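Nonribosomal peptide synthase (PDB 5JJP) probably activates aliphatic beta-amino acids by ATP-dependent adenylation, as an AMP-binding enzyme of the ANL superfamily. Local coordinates at residues A[125-130]-A[145-150]; A[301-306]-A[311-316]. All coordinates share one frame; numbering follows the deposited sequence.

Contact 1 (A[125-130]-A[145-150])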
ATOM      1  N   THR A 125      -4.348   0.006 -21.833  1.00 29.08           N
ATOM      2  CA  THR A 125      -3.996  -1.409 -21.608  1.00 31.06           C
ATOM      3  C   THR A 125      -4.716  -1.941 -20.347  1.00 28.96           C
ATOM      4  O   THR A 125      -5.299  -3.033 -20.383  1.00 27.48           O
ATOM      5  CB  THR A 125      -2.461  -1.618 -21.499  1.00 32.41           C
ATOM      6  OG1 THR A 125      -1.818  -1.057 -22.644  1.00 30.26           O
ATOM      7  CG2 THR A 125      -2.096  -3.084 -21.441  1.00 34.07           C
ATOM      8  N   ILE A 126      -4.680  -1.176 -19.248  1.00 26.51           N
ATOM      9  CA  ILE A 126      -5.403  -1.557 -18.025  1.00 25.37           C
ATOM     10  C   ILE A 126      -6.888  -1.825 -18.331  1.00 21.63           C
ATOM     11  O   ILE A 126      -7.466  -2.766 -17.840  1.00 21.68           O
ATOM     12  CB  ILE A 126      -5.397  -0.434 -16.923  1.00 29.47           C
ATOM     13  CG1 ILE A 126      -3.996  -0.054 -16.397  1.00 33.51           C
ATOM     14  CG2 ILE A 126      -6.303  -0.795 -15.762  1.00 27.30           C
ATOM     15  CD1 ILE A 126      -2.973  -1.157 -16.414  1.00 37.40           C
ATOM     16  N   ILE A 127      -7.513  -0.921 -19.074  1.00 21.28           N
ATOM     17  CA  ILE A 127      -8.941  -0.959 -19.307  1.00 19.79           C
ATOM     18  C   ILE A 127      -9.312  -2.157 -20.136  1.00 20.81           C
ATOM     19  O   ILE A 127     -10.305  -2.803 -19.835  1.00 23.62           O
ATOM     20  CB  ILE A 127      -9.449   0.349 -19.962  1.00 20.05           C
ATOM     21  CG1 ILE A 127      -9.312   1.512 -18.964  1.00 19.50           C
ATOM     22  CG2 ILE A 127     -10.899   0.218 -20.412  1.00 18.30           C
ATOM     23  CD1 ILE A 127      -9.680   2.885 -19.488  1.00 18.26           C
ATOM     24  N   GLY A 128      -8.510  -2.499 -21.122  1.00 20.63           N
ATOM     25  CA  GLY A 128      -8.774  -3.699 -21.903  1.00 22.39           C
ATOM     26  C   GLY A 128      -8.557  -4.989 -21.117  1.00 22.62           C
ATOM     27  O   GLY A 128      -9.269  -5.948 -21.304  1.00 24.20           O
ATOM     28  N   MET A 129      -7.554  -5.046 -20.261  1.00 24.21           N
ATOM     29  CA  MET A 129      -7.316  -6.271 -19.445  1.00 25.14           C
ATOM     30  C   MET A 129      -8.359  -6.509 -18.336  1.00 23.94           C
ATOM     31  O   MET A 129      -8.788  -7.645 -18.132  1.00 21.99           O
ATOM     32  CB  MET A 129      -5.923  -6.254 -18.815  1.00 28.14           C
ATOM     33  CG  MET A 129      -4.829  -6.235 -19.873  1.00 29.47           C
ATOM     34  SD  MET A 129      -3.210  -6.347 -19.164  1.00 33.47           S
ATOM     35  CE  MET A 129      -3.232  -8.063 -18.580  1.00 32.37           C
ATOM     36  N   ALA A 130      -8.791  -5.428 -17.671  1.00 21.60           N
ATOM     37  CA  ALA A 130      -9.635  -5.538 -16.488  1.00 20.34           C
ATOM     38  C   ALA A 130     -11.105  -5.215 -16.769  1.00 20.09           C
ATOM     39  O   ALA A 130     -11.945  -5.510 -15.951  1.00 20.61           O
ATOM     40  CB  ALA A 130      -9.119  -4.595 -15.424  1.00 20.31           C
ATOM     41  N   GLY A 145      -8.719  10.527 -23.829  1.00 24.71           N
ATOM     42  CA  GLY A 145      -8.402   9.208 -24.446  1.00 25.61           C
ATOM     43  C   GLY A 145      -9.286   8.046 -23.976  1.00 24.93           C
ATOM     44  O   GLY A 145      -8.998   6.882 -24.259  1.00 23.48           O
ATOM     45  N   LEU A 146     -10.339   8.347 -23.231  1.00 24.12           N
ATOM     46  CA  LEU A 146     -11.167   7.256 -22.714  1.00 25.89           C
ATOM     47  C   LEU A 146     -12.102   6.613 -23.756  1.00 27.92           C
ATOM     48  O   LEU A 146     -12.637   7.303 -24.635  1.00 31.05           O
ATOM     49  CB  LEU A 146     -12.027   7.705 -21.569  1.00 24.89           C
ATOM     50  CG  LEU A 146     -11.230   8.102 -20.334  1.00 24.57           C
ATOM     51  CD1 LEU A 146     -12.107   8.928 -19.437  1.00 25.00           C
ATOM     52  CD2 LEU A 146     -10.661   6.920 -19.567  1.00 24.28           C
ATOM     53  N   PRO A 147     -12.314   5.300 -23.652  1.00 26.40           N
ATOM     54  CA  PRO A 147     -13.325   4.755 -24.560  1.00 26.75           C
ATOM     55  C   PRO A 147     -14.737   5.310 -24.266  1.00 24.89           C
ATOM     56  O   PRO A 147     -15.131   5.480 -23.125  1.00 26.77           O
ATOM     57  CB  PRO A 147     -13.145   3.223 -24.413  1.00 25.56           C
ATOM     58  CG  PRO A 147     -11.853   3.031 -23.661  1.00 26.79           C
ATOM     59  CD  PRO A 147     -11.661   4.256 -22.844  1.00 26.08           C
ATOM     60  N   PRO A 148     -15.435   5.736 -25.310  1.00 26.40           N
ATOM     61  CA  PRO A 148     -16.867   5.918 -25.211  1.00 26.40           C
ATOM     62  C   PRO A 148     -17.571   4.552 -25.050  1.00 28.04           C
ATOM     63  O   PRO A 148     -17.012   3.512 -25.445  1.00 30.52           O
ATOM     64  CB  PRO A 148     -17.237   6.494 -26.575  1.00 27.44           C
ATOM     65  CG  PRO A 148     -16.004   6.606 -27.390  1.00 27.59           C
ATOM     66  CD  PRO A 148     -14.930   5.844 -26.695  1.00 28.13           C
ATOM     67  N   GLY A 149     -18.719   4.473 -24.388  1.00 30.73           N
ATOM     68  CA  GLY A 149     -19.037   5.154 -23.150  1.00 25.87           C
ATOM     69  C   GLY A 149     -18.677   4.296 -21.945  1.00 21.85           C
ATOM     70  O   GLY A 149     -19.477   3.564 -21.374  1.00 24.10           O
ATOM     71  N   LEU A 150     -17.431   4.365 -21.546  1.00 18.27           N
ATOM     72  CA  LEU A 150     -17.055   3.718 -20.293  1.00 17.34           C
ATOM     73  C   LEU A 150     -17.725   4.591 -19.239  1.00 15.47           C
ATOM     74  O   LEU A 150     -17.705   5.760 -19.420  1.00 13.76           O
ATOM     75  CB  LEU A 150     -15.550   3.844 -20.118  1.00 17.40           C
ATOM     76  CG  LEU A 150     -14.720   3.462 -18.900  1.00 17.16           C
ATOM     77  CD1 LEU A 150     -14.840   2.001 -18.533  1.00 18.04           C
ATOM     78  CD2 LEU A 150     -13.301   3.836 -19.164  1.00 17.32           C
TER
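The amide N of Leu-150 donates to the carbonyl O of Pro-147 at 3.0 Å, closing a beta-turn around a cis peptide between Pro-148 and Gly-149. Both residues of this bond set out their side chains toward helix segment 125-130, where Ile-127 meets them. Its CG1 lies beside the backbone N (chi1 -67°) and the chain is then fully extended (chi2 176°), which sends CD1 out from the helix as the single atom that does the touching. That methyl meets CD2 of Leu-150 tip to tip at 3.8 Å. The ring of Pro-147 meets the same methyl through its CD, 4.1 Å from Ile-127 CD1. Leu-146 completes the group from its own branch end, with CD2 at 4.2 Å from the same CD1.

Around this cluster, Pro-132 touches both Ile-127 and Leu-150, while Phe-135 of strand 134-138 lies against Leu-146 and Leu-150. A polar tie runs alongside, since Gly-145 O accepts a hydrogen bond from Arg-124 NE one turn earlier on the helix. The contact thus fastens the loop between the parallel neighbours 134-138 and 151-156 to the helix that precedes them. Because its cross-segment contacts are methyl and methylene groups meeting at van der Waals distance, the grip depends on fit between apolar surfaces, with partial exclusion of water, rather than on any fixed bond direction.

Contact 2 (A[301-306]-A[311-316])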
ATOM      1  N   ILE A 301      11.878   6.743   9.769  1.00 15.16           N
ATOM      2  CA  ILE A 301      11.814   6.668   8.318  1.00 15.94           C
ATOM      3  C   ILE A 301      11.647   5.217   7.902  1.00 15.95           C
ATOM      4  O   ILE A 301      12.335   4.330   8.412  1.00 15.05           O
ATOM      5  CB  ILE A 301      13.104   7.190   7.675  1.00 17.49           C
ATOM      6  CG1 ILE A 301      13.407   8.622   8.146  1.00 19.45           C
ATOM      7  CG2 ILE A 301      12.985   7.157   6.166  1.00 18.01           C
ATOM      8  CD1 ILE A 301      14.760   9.161   7.654  1.00 20.10           C
ATOM      9  N   LEU A 302      10.758   4.998   6.959  1.00 17.20           N
ATOM     10  CA  LEU A 302      10.495   3.684   6.389  1.00 20.02           C
ATOM     11  C   LEU A 302      10.797   3.731   4.900  1.00 22.89           C
ATOM     12  O   LEU A 302      10.263   4.626   4.192  1.00 25.08           O
ATOM     13  CB  LEU A 302       9.042   3.366   6.617  1.00 20.36           C
ATOM     14  CG  LEU A 302       8.478   2.076   6.048  1.00 23.37           C
ATOM     15  CD1 LEU A 302       9.137   0.895   6.718  1.00 26.55           C
ATOM     16  CD2 LEU A 302       6.968   1.964   6.236  1.00 24.85           C
ATOM     17  N   PHE A 303      11.732   2.907   4.448  1.00 24.78           N
ATOM     18  CA  PHE A 303      12.066   2.812   2.985  1.00 31.24           C
ATOM     19  C   PHE A 303      11.591   1.551   2.372  1.00 30.12           C
ATOM     20  O   PHE A 303      11.625   0.533   3.011  1.00 22.28           O
ATOM     21  CB  PHE A 303      13.536   2.578   2.654  1.00 32.60           C
ATOM     22  CG  PHE A 303      14.468   3.337   3.429  1.00 41.26           C
ATOM     23  CD1 PHE A 303      14.477   4.727   3.348  1.00 52.35           C
ATOM     24  CD2 PHE A 303      15.413   2.681   4.177  1.00 47.33           C
ATOM     25  CE1 PHE A 303      15.395   5.467   4.070  1.00 56.51           C
ATOM     26  CE2 PHE A 303      16.340   3.407   4.890  1.00 58.83           C
ATOM     27  CZ  PHE A 303      16.330   4.805   4.846  1.00 56.74           C
ATOM     28  N   SER A 304      11.390   1.603   1.061  1.00 38.06           N
ATOM     29  CA  SER A 304      11.267   0.384   0.287  1.00 41.29           C
ATOM     30  C   SER A 304      11.363   0.614  -1.168  1.00 42.85           C
ATOM     31  O   SER A 304      11.247   1.734  -1.642  1.00 40.48           O
ATOM     32  CB  SER A 304       9.879  -0.175   0.495  1.00 45.60           C
ATOM     33  OG  SER A 304       8.950   0.704  -0.097  1.00 51.69           O
ATOM     34  N   GLY A 305      11.467  -0.500  -1.885  1.00 53.42           N
ATOM     35  CA  GLY A 305      11.166  -0.542  -3.319  1.00 54.01           C
ATOM     36  C   GLY A 305      12.379  -0.278  -4.177  1.00 54.06           C
ATOM     37  O   GLY A 305      12.259  -0.054  -5.398  1.00 52.79           O
ATOM     38  N   GLU A 306      13.557  -0.329  -3.550  1.00 50.30           N
ATOM     39  CA  GLU A 306      14.763   0.105  -4.225  1.00 51.15           C
ATOM     40  C   GLU A 306      15.946  -0.168  -3.307  1.00 53.81           C
ATOM     41  O   GLU A 306      15.821  -0.095  -2.088  1.00 59.13           O
ATOM     42  CB  GLU A 306      14.554   1.572  -4.643  1.00 53.35           C
ATOM     43  CG  GLU A 306      15.754   2.471  -4.818  1.00 56.44           C
ATOM     44  CD  GLU A 306      15.326   3.932  -4.957  1.00 53.01           C
ATOM     45  OE1 GLU A 306      14.357   4.239  -5.696  1.00 51.00           O
ATOM     46  OE2 GLU A 306      15.958   4.793  -4.311  1.00 58.70           O
ATOM     47  N   GLY A 311      26.503   3.858   1.642  1.00 46.03           N
ATOM     48  CA  GLY A 311      27.175   5.110   1.928  1.00 46.44           C
ATOM     49  C   GLY A 311      26.171   6.215   2.153  1.00 45.16           C
ATOM     50  O   GLY A 311      26.312   7.003   3.076  1.00 47.15           O
ATOM     51  N   ASP A 312      25.143   6.240   1.311  1.00 42.82           N
ATOM     52  CA  ASP A 312      24.087   7.225   1.424  1.00 44.01           C
ATOM     53  C   ASP A 312      23.373   7.088   2.773  1.00 38.26           C
ATOM     54  O   ASP A 312      23.114   8.070   3.464  1.00 33.54           O
ATOM     55  CB  ASP A 312      23.090   7.059   0.257  1.00 52.86           C
ATOM     56  CG  ASP A 312      23.663   7.509  -1.122  1.00 56.95           C
ATOM     57  OD1 ASP A 312      24.792   8.028  -1.192  1.00 58.83           O
ATOM     58  OD2 ASP A 312      22.961   7.335  -2.148  1.00 67.70           O
ATOM     59  N   LEU A 313      23.076   5.847   3.155  1.00 36.65           N
ATOM     60  CA  LEU A 313      22.362   5.557   4.394  1.00 33.46           C
ATOM     61  C   LEU A 313      23.137   6.040   5.603  1.00 32.26           C
ATOM     62  O   LEU A 313      22.569   6.698   6.483  1.00 27.32           O
ATOM     63  CB  LEU A 313      22.114   4.057   4.515  1.00 35.96           C
ATOM     64  CG  LEU A 313      21.292   3.514   5.693  1.00 36.55           C
ATOM     65  CD1 LEU A 313      20.083   4.377   6.018  1.00 38.64           C
ATOM     66  CD2 LEU A 313      20.817   2.120   5.337  1.00 37.24           C
ATOM     67  N   ARG A 314      24.428   5.704   5.631  1.00 31.17           N
ATOM     68  CA  ARG A 314      25.328   6.155   6.691  1.00 35.64           C
ATOM     69  C   ARG A 314      25.332   7.678   6.803  1.00 33.06           C
ATOM     70  O   ARG A 314      25.250   8.251   7.882  1.00 35.30           O
ATOM     71  CB  ARG A 314      26.764   5.667   6.417  1.00 36.33           C
ATOM     72  CG  ARG A 314      27.012   4.183   6.639  1.00 37.38           C
ATOM     73  CD  ARG A 314      28.510   3.848   6.746  1.00 36.01           C
ATOM     74  NE  ARG A 314      28.764   2.422   6.964  1.00 34.51           N
ATOM     75  CZ  ARG A 314      28.900   1.496   6.002  1.00 40.68           C
ATOM     76  NH1 ARG A 314      28.770   1.804   4.716  1.00 41.55           N
ATOM     77  NH2 ARG A 314      29.132   0.216   6.317  1.00 45.46           N
ATOM     78  N   GLU A 315      25.406   8.327   5.656  1.00 34.44           N
ATOM     79  CA  GLU A 315      25.358   9.771   5.595  1.00 36.01           C
ATOM     80  C   GLU A 315      24.043  10.252   6.222  1.00 31.91           C
ATOM     81  O   GLU A 315      24.038  11.123   7.111  1.00 28.50           O
ATOM     82  CB  GLU A 315      25.506  10.221   4.142  1.00 41.76           C
ATOM     83  CG  GLU A 315      26.314  11.497   3.939  1.00 47.01           C
ATOM     84  CD  GLU A 315      26.600  11.780   2.461  1.00 54.31           C
ATOM     85  OE1 GLU A 315      26.626  12.978   2.088  1.00 55.10           O
ATOM     86  OE2 GLU A 315      26.724  10.814   1.663  1.00 55.79           O
ATOM     87  N   LEU A 316      22.938   9.635   5.810  1.00 29.96           N
ATOM     88  CA  LEU A 316      21.598   9.974   6.374  1.00 29.84           C
ATOM     89  C   LEU A 316      21.483   9.747   7.882  1.00 29.81           C
ATOM     90  O   LEU A 316      21.029  10.656   8.589  1.00 26.28           O
ATOM     91  CB  LEU A 316      20.466   9.232   5.651  1.00 28.40           C
ATOM     92  CG  LEU A 316      19.028   9.563   6.092  1.00 29.72           C
ATOM     93  CD1 LEU A 316      18.665  10.998   5.736  1.00 29.27           C
ATOM     94  CD2 LEU A 316      18.031   8.589   5.448  1.00 28.90           C
TER
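Phe-303 reaches from strand 300-304 toward Leu-313 and Leu-316 of helix 310-319. From CB the chain turns to put CG beside the backbone N (chi1 -42°), and the ring extends toward the helix. Its far end does the work. CE2 and CZ share the CD1 methyl of Leu-313, which approaches the ring obliquely and lies 4.0 Å from CZ. The tip atom, CZ, has a second neighbour in Leu-316 CD2 at 4.2 Å, a methyl set at the ring edge and close to its plane. The same ring is flanked by Phe-308 in an edge-to-face arrangement and is touched by Ile-325.

Strand and helix here are the first two elements of a beta-alpha-beta unit completed by strand 324-329, which pairs in parallel with strand 300-304 in the six-stranded mixed sheet. The strand and helix segments run almost antiparallel, at 171°, with their axes 13.1 Å apart, a separation spanned by long side chains from both sides.

Two residues before Phe-303, on the same face of the strand, Ile-301 extends its CG1 arm (chi2 174°) until CD1 meets Leu-316 CD2 tip to tip at 4.0 Å. That one leucine methyl touches both, with its two partners roughly at right angles to each other as seen from CD2. Trp-281 touches both Ile-301 and Leu-316, and Ile-285 of helix 282-287 also packs on Leu-316.

Both contacts join a helix to a neighbouring element through apolar side-chain ends, yet they share no secondary structure and do not touch, their centres lying about 38 Å apart. Contact 1 is at the surface: a single isoleucine methyl gathers three partly exposed loop residues beside the five-stranded sheet. Contact 2 is core, with four buried residues linking a central strand of the six-stranded sheet to its following helix, and it adds an aromatic ring to the aliphatic ends. The buried areas are nevertheless alike, 127 and 134 Å², so the difference lies in setting and partners: a loop carrying two consecutive prolines at the periphery against a beta-alpha-beta unit enclosed by further aromatic and aliphatic groups.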